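Local coordinates for protein leucine aminopeptidase (Legionella pneumophila, PDB 5GNE) that probably removes N-terminal residues from peptides as a zinc-dependent aminopeptidase of the M28 family, at residues 49-52 with 53-57; 126-129 with 130-133; 162-165 with 166-170; 241-244 with 245-249. All coordinates share one frame; numbering follows the deposited sequence. Where two conformers were deposited one is given.

Contact 1 of 4, residues 49-52 with 53-57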
ATOM      1  N   GLN A  49     -16.392  -5.508  -8.468  1.00 55.23           N
ATOM      2  CA  GLN A  49     -16.484  -4.267  -7.715  1.00 48.99           C
ATOM      3  C   GLN A  49     -17.764  -4.237  -6.922  1.00 48.56           C
ATOM      4  O   GLN A  49     -17.806  -3.786  -5.790  1.00 60.89           O
ATOM      5  CB  GLN A  49     -16.424  -3.056  -8.659  1.00 53.40           C
ATOM      6  CG  GLN A  49     -15.033  -2.691  -9.142  1.00 70.43           C
ATOM      7  CD  GLN A  49     -13.963  -2.860  -8.079  1.00 88.24           C
ATOM      8  OE1 GLN A  49     -14.045  -2.289  -6.993  1.00 99.08           O
ATOM      9  NE2 GLN A  49     -12.945  -3.655  -8.394  1.00 95.41           N
ATOM     10  N   LYS A  50     -18.824  -4.728  -7.530  1.00 52.19           N
ATOM     11  CA  LYS A  50     -20.132  -4.695  -6.907  1.00 53.27           C
ATOM     12  C   LYS A  50     -20.250  -5.675  -5.730  1.00 54.64           C
ATOM     13  O   LYS A  50     -20.943  -5.386  -4.751  1.00 54.37           O
ATOM     14  CB  LYS A  50     -21.174  -4.988  -7.993  1.00 60.90           C
ATOM     15  CG  LYS A  50     -22.635  -4.903  -7.610  1.00 69.28           C
ATOM     16  CD  LYS A  50     -23.467  -5.189  -8.873  1.00 82.59           C
ATOM     17  CE  LYS A  50     -24.768  -5.930  -8.575  1.00 93.77           C
ATOM     18  NZ  LYS A  50     -25.404  -6.461  -9.818  1.00 96.21           N
ATOM     19  N   MET A  51     -19.548  -6.812  -5.799  1.00 50.78           N
ATOM     20  CA  MET A  51     -19.615  -7.808  -4.731  1.00 42.26           C
ATOM     21  C   MET A  51     -18.574  -7.585  -3.642  1.00 43.90           C
ATOM     22  O   MET A  51     -18.635  -8.218  -2.588  1.00 43.35           O
ATOM     23  CB  MET A  51     -19.465  -9.218  -5.304  1.00 46.38           C
ATOM     24  CG  MET A  51     -20.604  -9.620  -6.261  1.00 61.20           C
ATOM     25  SD  MET A  51     -22.266  -9.394  -5.563  1.00 76.06           S
ATOM     26  CE  MET A  51     -22.173 -10.507  -4.176  1.00 54.66           C
ATOM     27  N   ARG A  52     -17.641  -6.666  -3.879  1.00 40.20           N
ATOM     28  CA  ARG A  52     -16.540  -6.440  -2.942  1.00 44.19           C
ATOM     29  C   ARG A  52     -16.928  -6.163  -1.464  1.00 51.39           C
ATOM     30  O   ARG A  52     -16.288  -6.699  -0.560  1.00 52.78           O
ATOM     31  CB  ARG A  52     -15.639  -5.317  -3.467  1.00 33.23           C
ATOM     32  CG  ARG A  52     -14.385  -5.129  -2.644  1.00 33.16           C
ATOM     33  CD  ARG A  52     -13.395  -4.250  -3.355  1.00 50.56           C
ATOM     34  NE  ARG A  52     -12.221  -3.981  -2.530  1.00 64.19           N
ATOM     35  CZ  ARG A  52     -11.143  -3.334  -2.966  1.00 66.85           C
ATOM     36  NH1 ARG A  52     -11.081  -2.918  -4.233  1.00 49.08           N
ATOM     37  NH2 ARG A  52     -10.124  -3.117  -2.141  1.00 71.12           N
ATOM     38  N   PRO A  53     -17.953  -5.333  -1.204  1.00 49.00           N
ATOM     39  CA  PRO A  53     -18.360  -5.141   0.208  1.00 52.90           C
ATOM     40  C   PRO A  53     -18.858  -6.425   0.902  1.00 51.89           C
ATOM     41  O   PRO A  53     -18.633  -6.633   2.090  1.00 43.27           O
ATOM     42  CB  PRO A  53     -19.512  -4.131   0.116  1.00 36.97           C
ATOM     43  CG  PRO A  53     -19.348  -3.467  -1.187  1.00 41.59           C
ATOM     44  CD  PRO A  53     -18.773  -4.515  -2.118  1.00 48.60           C
ATOM     45  N   VAL A  54     -19.604  -7.233   0.163  1.00 48.17           N
ATOM     46  CA  VAL A  54     -20.139  -8.491   0.667  1.00 53.42           C
ATOM     47  C   VAL A  54     -19.101  -9.615   0.672  1.00 56.34           C
ATOM     48  O   VAL A  54     -18.964 -10.348   1.653  1.00 50.25           O
ATOM     49  CB  VAL A  54     -21.373  -8.922  -0.155  1.00 40.62           C
ATOM     50  CG1 VAL A  54     -21.842 -10.274   0.261  1.00 53.62           C
ATOM     51  CG2 VAL A  54     -22.484  -7.890   0.009  1.00 47.94           C
ATOM     52  N   CYS A  55     -18.373  -9.732  -0.434  1.00 53.19           N
ATOM     53  CA  CYS A  55     -17.569 -10.908  -0.711  1.00 43.21           C
ATOM     54  C   CYS A  55     -16.067 -10.705  -0.629  1.00 44.38           C
ATOM     55  O   CYS A  55     -15.312 -11.665  -0.785  1.00 42.78           O
ATOM     56  CB  CYS A  55     -17.907 -11.436  -2.099  1.00 39.15           C
ATOM     57  SG  CYS A  55     -19.597 -12.039  -2.259  1.00 80.62           S
ATOM     58  N   GLY A  56     -15.625  -9.460  -0.459  1.00 52.84           N
ATOM     59  CA  GLY A  56     -14.202  -9.180  -0.323  1.00 30.91           C
ATOM     60  C   GLY A  56     -13.512  -8.922  -1.639  1.00 37.46           C
ATOM     61  O   GLY A  56     -14.059  -9.123  -2.718  1.00 37.60           O
ATOM     62  N   ASN A  57     -12.261  -8.508  -1.548  1.00 49.26           N
ATOM     63  CA  ASN A  57     -11.454  -8.279  -2.724  1.00 42.30           C
ATOM     64  C   ASN A  57     -10.884  -9.607  -3.210  1.00 41.54           C
ATOM     65  O   ASN A  57     -11.072 -10.620  -2.570  1.00 39.46           O
ATOM     66  CB  ASN A  57     -10.345  -7.279  -2.405  1.00 39.33           C
ATOM     67  CG  ASN A  57      -9.720  -6.706  -3.642  1.00 39.62           C
ATOM     68  OD1 ASN A  57     -10.345  -6.678  -4.698  1.00 42.37           O
ATOM     69  ND2 ASN A  57      -8.487  -6.238  -3.522  1.00 45.06           N
TER
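At the C-terminal end of helix 42-55, Arg-52 and Asn-57 stack flat on one another. The guanidinium and amide planes are only 4° apart, and Asn-57 CG sits over the centre of one guanidinium face, 3.7 Å from Arg-52 CZ. The two side chains run alongside each other in the same direction. Arg-52 is extended, with CG anti to the backbone N (chi1 -173°), and this carries the guanidinium out over the amide. The helix stops here. Cys-55 N bonds to Met-51 O at 2.6 Å in the last turn, after a kink at Pro-53, and Gly-56 N bonds to Arg-52 O at 2.8 Å. Gly-56 then leaves helical geometry with positive phi, a conformation in which a side chain would run into the carbonyl O of the residue before. On another side of the helix, the bent chain of Met-51 brings CE to 3.6 Å from Cys-55 SG. That sulfur forms the disulfide with Cys-15, and Met-51 also packs on Leu-16 of helix 14-20. Arg-52 reaches the zinc site: it touches His-344, and its NH1 makes a long, weak ion pair with Glu-239. Asn-57 ND2 is hydrogen-bonded to Ala-314 O, which holds one end of the stacked amide.

Contact 2 of 4, residues 126-129 with 130-133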
ATOM      1  N   ASN A 126      -8.198   9.933 -14.203  1.00 56.79           N
ATOM      2  CA  ASN A 126      -8.046   8.783 -13.328  1.00 47.52           C
ATOM      3  C   ASN A 126      -6.561   8.458 -13.300  1.00 50.85           C
ATOM      4  O   ASN A 126      -5.792   9.073 -14.030  1.00 63.07           O
ATOM      5  CB  ASN A 126      -8.870   7.590 -13.830  1.00 57.21           C
ATOM      6  CG  ASN A 126      -8.468   7.138 -15.246  1.00 56.84           C
ATOM      7  OD1 ASN A 126      -7.307   6.793 -15.492  1.00 50.31           O
ATOM      8  ND2 ASN A 126      -9.429   7.140 -16.174  1.00 52.56           N
ATOM      9  N   ARG A 127      -6.161   7.524 -12.439  1.00 52.20           N
ATOM     10  CA  ARG A 127      -4.817   6.962 -12.401  1.00 46.10           C
ATOM     11  C   ARG A 127      -4.886   5.428 -12.592  1.00 62.87           C
ATOM     12  O   ARG A 127      -4.215   4.660 -11.890  1.00 57.41           O
ATOM     13  CB  ARG A 127      -4.132   7.305 -11.079  1.00 42.24           C
ATOM     14  CG  ARG A 127      -3.916   8.770 -10.789  1.00 42.47           C
ATOM     15  CD  ARG A 127      -3.367   8.974  -9.375  1.00 47.59           C
ATOM     16  NE  ARG A 127      -4.436   9.422  -8.482  1.00 56.19           N
ATOM     17  CZ  ARG A 127      -4.876   8.751  -7.426  1.00 51.30           C
ATOM     18  NH1 ARG A 127      -4.336   7.608  -7.074  1.00 65.96           N
ATOM     19  NH2 ARG A 127      -5.851   9.245  -6.699  1.00 65.57           N
ATOM     20  N   SER A 128      -5.684   4.988 -13.560  1.00 63.66           N
ATOM     21  CA  SER A 128      -5.913   3.563 -13.804  1.00 48.79           C
ATOM     22  C   SER A 128      -4.688   2.822 -14.340  1.00 48.01           C
ATOM     23  O   SER A 128      -3.925   3.370 -15.121  1.00 58.59           O
ATOM     24  CB  SER A 128      -7.072   3.394 -14.777  1.00 52.14           C
ATOM     25  OG  SER A 128      -7.004   2.145 -15.432  1.00 55.11           O
ATOM     26  N   ALA A 129      -4.519   1.563 -13.948  1.00 44.98           N
ATOM     27  CA  ALA A 129      -3.373   0.789 -14.404  1.00 50.55           C
ATOM     28  C   ALA A 129      -3.388   0.527 -15.909  1.00 53.06           C
ATOM     29  O   ALA A 129      -2.368   0.137 -16.476  1.00 58.13           O
ATOM     30  CB  ALA A 129      -3.281  -0.543 -13.636  1.00 40.02           C
ATOM     31  N   LYS A 130      -4.538   0.722 -16.543  1.00 52.71           N
ATOM     32  CA  LYS A 130      -4.651   0.564 -17.989  1.00 56.14           C
ATOM     33  C   LYS A 130      -4.464   1.868 -18.760  1.00 63.47           C
ATOM     34  O   LYS A 130      -4.223   1.832 -19.967  1.00 71.63           O
ATOM     35  CB  LYS A 130      -6.016  -0.013 -18.391  1.00 57.37           C
ATOM     36  CG  LYS A 130      -6.348  -1.384 -17.876  1.00 60.39           C
ATOM     37  CD  LYS A 130      -7.752  -1.797 -18.325  1.00 75.97           C
ATOM     38  CE  LYS A 130      -7.765  -3.240 -18.843  1.00 84.21           C
ATOM     39  NZ  LYS A 130      -9.000  -3.585 -19.614  1.00 90.61           N
ATOM     40  N   SER A 131      -4.588   3.019 -18.097  1.00 57.12           N
ATOM     41  CA  SER A 131      -4.668   4.271 -18.853  1.00 53.77           C
ATOM     42  C   SER A 131      -3.324   4.990 -18.925  1.00 60.29           C
ATOM     43  O   SER A 131      -2.387   4.688 -18.187  1.00 60.76           O
ATOM     44  CB  SER A 131      -5.730   5.215 -18.265  1.00 52.39           C
ATOM     45  OG  SER A 131      -5.302   5.821 -17.055  1.00 59.38           O
ATOM     46  N   ARG A 132      -3.242   5.927 -19.858  1.00 71.18           N
ATOM     47  CA  ARG A 132      -2.067   6.755 -20.054  1.00 74.48           C
ATOM     48  C   ARG A 132      -1.835   7.633 -18.821  1.00 68.26           C
ATOM     49  O   ARG A 132      -0.699   7.779 -18.358  1.00 63.37           O
ATOM     50  CB  ARG A 132      -2.217   7.577 -21.339  1.00 81.20           C
ATOM     51  CG  ARG A 132      -0.940   8.261 -21.818  1.00 97.02           C
ATOM     52  CD  ARG A 132       0.226   7.245 -21.821  1.00112.94           C
ATOM     53  NE  ARG A 132       1.536   7.809 -22.186  1.00126.50           N
ATOM     54  CZ  ARG A 132       2.174   8.793 -21.551  1.00126.67           C
ATOM     55  NH1 ARG A 132       1.610   9.399 -20.532  1.00129.01           N
ATOM     56  NH2 ARG A 132       3.370   9.202 -21.963  1.00122.84           N
ATOM     57  N   THR A 133      -2.897   8.241 -18.302  1.00 59.48           N
ATOM     58  CA  THR A 133      -2.755   9.044 -17.095  1.00 57.03           C
ATOM     59  C   THR A 133      -2.231   8.211 -15.944  1.00 60.68           C
ATOM     60  O   THR A 133      -1.378   8.669 -15.193  1.00 65.85           O
ATOM     61  CB  THR A 133      -4.077   9.699 -16.676  1.00 59.10           C
ATOM     62  OG1 THR A 133      -5.143   8.745 -16.783  1.00 65.89           O
ATOM     63  CG2 THR A 133      -4.381  10.885 -17.565  1.00 50.81           C
TER
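Asn-126 and Ser-131 meet through their polar ends, where Ser-131 OG donates to Asn-126 OD1 at 2.7 Å. The donor lies in the plane of the amide carbonyl. The same OD1 also accepts from Ser-128 N at 3.1 Å, closing an Asx turn; this donor stands above the carbonyl plane. One hydroxyl and one backbone N-H therefore grip the amide oxygen. Asn-126 ND2 is bonded to Gly-197 O, so both ends of the amide are held.

The other hydroxyls bond to the backbone. Thr-133 OG1 donates to Asn-126 O at 2.8 Å, and the two side chains cross at about a right angle. Lys-130 N donates to Ser-128 OG at 3.1 Å. A chi1 of 157° turns the Ser-128 hydroxyl forward to this N-H, and the same OG is hydrogen-bonded to Asp-196 OD1.

Among the backbone bonds, Ser-131 N to Ser-128 O at 3.1 Å closes a type I beta turn. Ser-131 then serves as N-cap of the next helix, with its OG bonded to Gly-134 N.

The turn joins helix 111-123 to helix 132-151. Arg-127 points away from it and is bonded to Gly-201 O, on the side of the zinc site. Ala-129 lies against Phe-168 and pairs by its backbone with Gln-170, at the start of strand 170-177.

Contact 3 of 4, residues 162-165 with 166-170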
ATOM      1  N   VAL A 162       9.273  -1.170 -11.514  1.00 48.64           N
ATOM      2  CA  VAL A 162       9.063  -2.601 -11.516  1.00 47.47           C
ATOM      3  C   VAL A 162       7.822  -2.921 -12.348  1.00 48.89           C
ATOM      4  O   VAL A 162       6.721  -2.525 -12.003  1.00 50.51           O
ATOM      5  CB  VAL A 162       8.915  -3.158 -10.111  1.00 48.64           C
ATOM      6  CG1 VAL A 162       8.498  -4.632 -10.180  1.00 44.88           C
ATOM      7  CG2 VAL A 162      10.242  -2.996  -9.344  1.00 44.29           C
ATOM      8  N   LYS A 163       8.049  -3.590 -13.473  1.00 50.85           N
ATOM      9  CA  LYS A 163       7.040  -3.954 -14.455  1.00 51.65           C
ATOM     10  C   LYS A 163       5.868  -4.660 -13.797  1.00 48.21           C
ATOM     11  O   LYS A 163       6.060  -5.524 -12.955  1.00 55.81           O
ATOM     12  CB  LYS A 163       7.688  -4.901 -15.479  1.00 62.49           C
ATOM     13  CG  LYS A 163       7.447  -4.640 -16.945  1.00 69.18           C
ATOM     14  CD  LYS A 163       8.284  -5.628 -17.784  1.00 82.23           C
ATOM     15  CE  LYS A 163       9.798  -5.345 -17.654  1.00 94.12           C
ATOM     16  NZ  LYS A 163      10.680  -6.026 -18.669  1.00 98.48           N
ATOM     17  N   THR A 164       4.650  -4.323 -14.201  1.00 51.39           N
ATOM     18  CA  THR A 164       3.479  -5.002 -13.651  1.00 57.10           C
ATOM     19  C   THR A 164       3.150  -6.165 -14.573  1.00 45.67           C
ATOM     20  O   THR A 164       2.069  -6.256 -15.145  1.00 47.89           O
ATOM     21  CB  THR A 164       2.279  -4.031 -13.458  1.00 49.51           C
ATOM     22  OG1 THR A 164       2.719  -2.911 -12.688  1.00 45.26           O
ATOM     23  CG2 THR A 164       1.140  -4.702 -12.672  1.00 39.39           C
ATOM     24  N   GLY A 165       4.118  -7.071 -14.678  1.00 58.56           N
ATOM     25  CA  GLY A 165       4.045  -8.183 -15.605  1.00 56.67           C
ATOM     26  C   GLY A 165       3.757  -7.688 -17.006  1.00 59.35           C
ATOM     27  O   GLY A 165       4.268  -6.656 -17.442  1.00 63.43           O
ATOM     28  N   ASN A 166       2.917  -8.422 -17.715  1.00 63.59           N
ATOM     29  CA  ASN A 166       2.587  -8.016 -19.077  0.54 64.32           C
ATOM     30  C   ASN A 166       1.120  -7.662 -19.158  1.00 63.49           C
ATOM     31  O   ASN A 166       0.573  -7.490 -20.236  1.00 72.55           O
ATOM     32  CB  ASN A 166       2.931  -9.118 -20.089  0.54 70.72           C
ATOM     33  CG  ASN A 166       4.398  -9.099 -20.508  0.54 69.24           C
ATOM     34  OD1 ASN A 166       5.011  -8.037 -20.640  0.54 69.27           O
ATOM     35  ND2 ASN A 166       4.961 -10.280 -20.732  0.54 68.86           N
ATOM     36  N   LYS A 167       0.493  -7.522 -17.999  1.00 61.72           N
ATOM     37  CA  LYS A 167      -0.941  -7.295 -17.969  1.00 63.00           C
ATOM     38  C   LYS A 167      -1.328  -5.836 -17.914  1.00 59.45           C
ATOM     39  O   LYS A 167      -2.411  -5.479 -18.363  1.00 67.53           O
ATOM     40  CB  LYS A 167      -1.560  -8.043 -16.782  1.00 66.31           C
ATOM     41  CG  LYS A 167      -0.944  -9.416 -16.579  1.00 85.13           C
ATOM     42  CD  LYS A 167      -1.582 -10.173 -15.436  1.00 97.93           C
ATOM     43  CE  LYS A 167      -2.505 -11.280 -15.950  1.00100.76           C
ATOM     44  NZ  LYS A 167      -3.172 -12.071 -14.849  1.00 90.78           N
ATOM     45  N   PHE A 168      -0.470  -5.000 -17.333  1.00 55.71           N
ATOM     46  CA  PHE A 168      -0.810  -3.586 -17.127  1.00 51.06           C
ATOM     47  C   PHE A 168       0.326  -2.626 -17.457  1.00 48.85           C
ATOM     48  O   PHE A 168       1.438  -2.776 -16.959  1.00 51.62           O
ATOM     49  CB  PHE A 168      -1.278  -3.383 -15.687  1.00 49.68           C
ATOM     50  CG  PHE A 168      -2.585  -4.062 -15.373  1.00 47.97           C
ATOM     51  CD1 PHE A 168      -3.786  -3.531 -15.826  1.00 52.40           C
ATOM     52  CD2 PHE A 168      -2.612  -5.265 -14.687  1.00 45.33           C
ATOM     53  CE1 PHE A 168      -5.007  -4.165 -15.541  1.00 48.33           C
ATOM     54  CE2 PHE A 168      -3.823  -5.906 -14.407  1.00 43.43           C
ATOM     55  CZ  PHE A 168      -5.018  -5.358 -14.832  1.00 34.27           C
ATOM     56  N   ILE A 169       0.038  -1.622 -18.280  1.00 55.83           N
ATOM     57  CA  ILE A 169       1.070  -0.678 -18.704  1.00 55.99           C
ATOM     58  C   ILE A 169       1.609   0.190 -17.561  1.00 58.16           C
ATOM     59  O   ILE A 169       2.708   0.720 -17.643  1.00 66.71           O
ATOM     60  CB  ILE A 169       0.568   0.235 -19.855  1.00 55.17           C
ATOM     61  CG1 ILE A 169      -0.755   0.908 -19.499  1.00 56.40           C
ATOM     62  CG2 ILE A 169       0.410  -0.551 -21.141  1.00 48.85           C
ATOM     63  CD1 ILE A 169      -1.159   1.998 -20.484  1.00 47.45           C
ATOM     64  N   GLN A 170       0.843   0.346 -16.497  1.00 55.58           N
ATOM     65  CA  GLN A 170       1.306   1.145 -15.367  1.00 50.11           C
ATOM     66  C   GLN A 170       2.311   0.362 -14.517  1.00 47.51           C
ATOM     67  O   GLN A 170       1.998  -0.703 -14.001  1.00 40.75           O
ATOM     68  CB  GLN A 170       0.108   1.586 -14.521  1.00 49.47           C
ATOM     69  CG  GLN A 170       0.456   2.368 -13.276  1.00 41.28           C
ATOM     70  CD  GLN A 170      -0.743   2.533 -12.375  1.00 48.09           C
ATOM     71  OE1 GLN A 170      -1.269   1.561 -11.848  1.00 57.54           O
ATOM     72  NE2 GLN A 170      -1.187   3.756 -12.201  1.00 46.30           N
TER
HETATM   73  O   HOH W   1       4.062  -2.434 -15.963  1.00 58.82           O
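In the connection between the antiparallel strands 157-164 and 170-177, Thr-164 reaches across to the returning chain. Its OG1 donates to Gln-170 O at 2.7 Å, and the donor lies in the carbonyl plane. The hydroxyl stands anti to the carbonyl carbon of Thr-164 (chi1 -53°), while the methyl CG2 takes the branch anti to the backbone N. CG2 comes to 4.1 Å from Phe-168 CB. A water bridges the two arms of the turn. It accepts from Thr-164 N at 2.6 Å and donates to Phe-168 O at 2.8 Å, so it links their backbone groups.

The loop belongs to the edge of the mixed sheet, where 157-164 is an outermost strand. Thr-164 is the centre of an inverse gamma turn, and Gly-165 follows with positive phi, a conformation that glycine adopts easily. Lys-167 N makes a weak bond, 3.5 Å long, to Thr-164 O. Lys-167 NZ forms salt bridges with Asp-8 and Glu-62. Gln-170 is held at both ends of its buried amide: OE1 accepts from Ala-237 N, and NE2 donates to the carbonyls of Gly-134 and Arg-127.

Contact 4 of 4, residues 241-244 with 245-249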
ATOM      1  N   GLY A 241      -6.612  -6.613  -7.983  1.00 39.44           N
ATOM      2  CA  GLY A 241      -6.215  -7.738  -7.158  1.00 35.82           C
ATOM      3  C   GLY A 241      -4.805  -7.664  -6.602  1.00 40.69           C
ATOM      4  O   GLY A 241      -4.101  -8.675  -6.508  1.00 34.51           O
ATOM      5  N   LEU A 242      -4.377  -6.451  -6.274  1.00 33.41           N
ATOM      6  CA  LEU A 242      -3.089  -6.223  -5.606  1.00 35.14           C
ATOM      7  C   LEU A 242      -1.894  -6.672  -6.435  1.00 37.55           C
ATOM      8  O   LEU A 242      -0.828  -6.956  -5.891  1.00 42.58           O
ATOM      9  CB  LEU A 242      -3.043  -6.929  -4.241  1.00 34.53           C
ATOM     10  CG  LEU A 242      -4.299  -6.846  -3.365  1.00 35.40           C
ATOM     11  CD1 LEU A 242      -4.051  -7.507  -2.006  1.00 33.15           C
ATOM     12  CD2 LEU A 242      -4.775  -5.430  -3.220  1.00 42.81           C
ATOM     13  N   ILE A 243      -2.043  -6.708  -7.750  1.00 31.29           N
ATOM     14  CA  ILE A 243      -0.992  -7.319  -8.564  1.00 41.95           C
ATOM     15  C   ILE A 243       0.309  -6.493  -8.605  1.00 42.14           C
ATOM     16  O   ILE A 243       1.392  -7.082  -8.674  1.00 44.11           O
ATOM     17  CB  ILE A 243      -1.489  -7.631 -10.007  1.00 41.07           C
ATOM     18  CG1 ILE A 243      -0.464  -8.520 -10.736  1.00 48.02           C
ATOM     19  CG2 ILE A 243      -1.777  -6.361 -10.768  1.00 40.24           C
ATOM     20  CD1 ILE A 243      -0.829  -8.908 -12.172  1.00 30.24           C
ATOM     21  N   GLY A 244       0.228  -5.159  -8.522  1.00 38.22           N
ATOM     22  CA  GLY A 244       1.448  -4.355  -8.521  1.00 28.30           C
ATOM     23  C   GLY A 244       2.413  -4.706  -7.391  1.00 36.90           C
ATOM     24  O   GLY A 244       3.589  -5.068  -7.658  1.00 37.03           O
ATOM     25  N   SER A 245       1.935  -4.652  -6.144  1.00 32.33           N
ATOM     26  CA  SER A 245       2.759  -5.015  -4.993  1.00 30.44           C
ATOM     27  C   SER A 245       3.168  -6.496  -5.023  1.00 37.24           C
ATOM     28  O   SER A 245       4.190  -6.867  -4.452  1.00 41.14           O
ATOM     29  CB  SER A 245       2.036  -4.729  -3.669  1.00 32.13           C
ATOM     30  OG  SER A 245       0.720  -5.237  -3.673  1.00 32.86           O
ATOM     31  N   GLY A 246       2.342  -7.337  -5.636  1.00 33.84           N
ATOM     32  CA  GLY A 246       2.722  -8.712  -5.919  1.00 38.22           C
ATOM     33  C   GLY A 246       4.089  -8.753  -6.582  1.00 38.57           C
ATOM     34  O   GLY A 246       5.057  -9.304  -6.053  1.00 33.39           O
ATOM     35  N   TYR A 247       4.170  -8.133  -7.750  1.00 39.74           N
ATOM     36  CA  TYR A 247       5.440  -8.043  -8.462  1.00 44.81           C
ATOM     37  C   TYR A 247       6.543  -7.389  -7.644  1.00 47.92           C
ATOM     38  O   TYR A 247       7.670  -7.873  -7.649  1.00 48.30           O
ATOM     39  CB  TYR A 247       5.238  -7.308  -9.782  1.00 39.51           C
ATOM     40  CG  TYR A 247       4.508  -8.179 -10.768  1.00 48.01           C
ATOM     41  CD1 TYR A 247       5.051  -9.410 -11.149  1.00 47.67           C
ATOM     42  CD2 TYR A 247       3.293  -7.799 -11.313  1.00 42.72           C
ATOM     43  CE1 TYR A 247       4.404 -10.227 -12.054  1.00 47.46           C
ATOM     44  CE2 TYR A 247       2.641  -8.611 -12.218  1.00 52.09           C
ATOM     45  CZ  TYR A 247       3.205  -9.826 -12.584  1.00 55.22           C
ATOM     46  OH  TYR A 247       2.571 -10.642 -13.482  1.00 68.48           O
ATOM     47  N   VAL A 248       6.224  -6.306  -6.935  1.00 44.46           N
ATOM     48  CA  VAL A 248       7.244  -5.650  -6.124  1.00 40.65           C
ATOM     49  C   VAL A 248       7.810  -6.597  -5.041  1.00 41.09           C
ATOM     50  O   VAL A 248       9.028  -6.637  -4.817  1.00 47.63           O
ATOM     51  CB  VAL A 248       6.719  -4.359  -5.483  1.00 31.67           C
ATOM     52  CG1 VAL A 248       7.742  -3.803  -4.518  1.00 26.81           C
ATOM     53  CG2 VAL A 248       6.411  -3.332  -6.558  1.00 29.29           C
ATOM     54  N   VAL A 249       6.946  -7.319  -4.341  1.00 34.91           N
ATOM     55  CA  VAL A 249       7.424  -8.218  -3.299  1.00 39.32           C
ATOM     56  C   VAL A 249       8.294  -9.331  -3.894  1.00 47.82           C
ATOM     57  O   VAL A 249       9.362  -9.677  -3.356  1.00 52.72           O
ATOM     58  CB  VAL A 249       6.261  -8.838  -2.495  1.00 31.07           C
ATOM     59  CG1 VAL A 249       6.814  -9.793  -1.485  1.00 28.12           C
ATOM     60  CG2 VAL A 249       5.511  -7.727  -1.772  1.00 30.08           C
TER
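Ile-243 lies alongside the ring of Tyr-247, one helical turn later, with both side chains pointing the same way. From CB, the longer branch of Ile-243 runs out fully extended. CG1 is anti to the backbone N (chi1 -169°), and chi2 is 180°. CG1 makes the closest side-chain approach, 3.4 Å from Tyr-247 CE2. CD1, at the tip, is 3.5 Å from the same CE2, and it lies 4.0 Å from Tyr-247 OH. The isoleucine therefore follows one side of the ring from its CD2 corner to the hydroxyl. CD1 also packs on Lys-167. Closer to the backbone, Tyr-247 CD2 is 3.3 Å from Ile-243 O.

That carbonyl accepts from Tyr-247 N at 3.1 Å. It is one of three successive i to i+4 bonds that start the helix. The first runs from Gly-246 N to Leu-242 O, and the third from Val-248 N to Gly-244 O at 3.0 Å. Val-248 CG2 rests 3.5 Å from Gly-244 O. Ser-245 OG is hydrogen-bonded to Asp-317, just before helix 318-323, and to Asn-320 within it. Val-248 faces strands 170-177 and 230-235, so the helix lies against the central sheet.

Leu-242 occupies the N-cap position, at the end of the loop that carries Glu-238 and Glu-239. Glu-239 binds zinc in this structure. A zinc-ligand loop that leads straight into a helix packed on the mixed sheet is consistent with the alpha/beta fold of M28 metallopeptidases.

From the N terminus, contact 1 ends helix 42-55, contact 2 turns the chain from helix 111-123 into helix 132-151, contact 3 joins strands 157-164 and 170-177, and contact 4 starts helix 243-254. They follow in series, and none nests in or crosses another. Contacts 2 and 3 touch through Gln-170, and Ile-169 packs on the backbone of Ala-129 and Lys-130. Contacts 3 and 4, with centres about 10 Å apart, pack Thr-164 and Gly-165 against Tyr-247. Contact 1 reaches contact 4 where Asn-57 packs on Leu-242. Helix 42-55, the sheet edge and the helix after the zinc-ligand loop are thus joined.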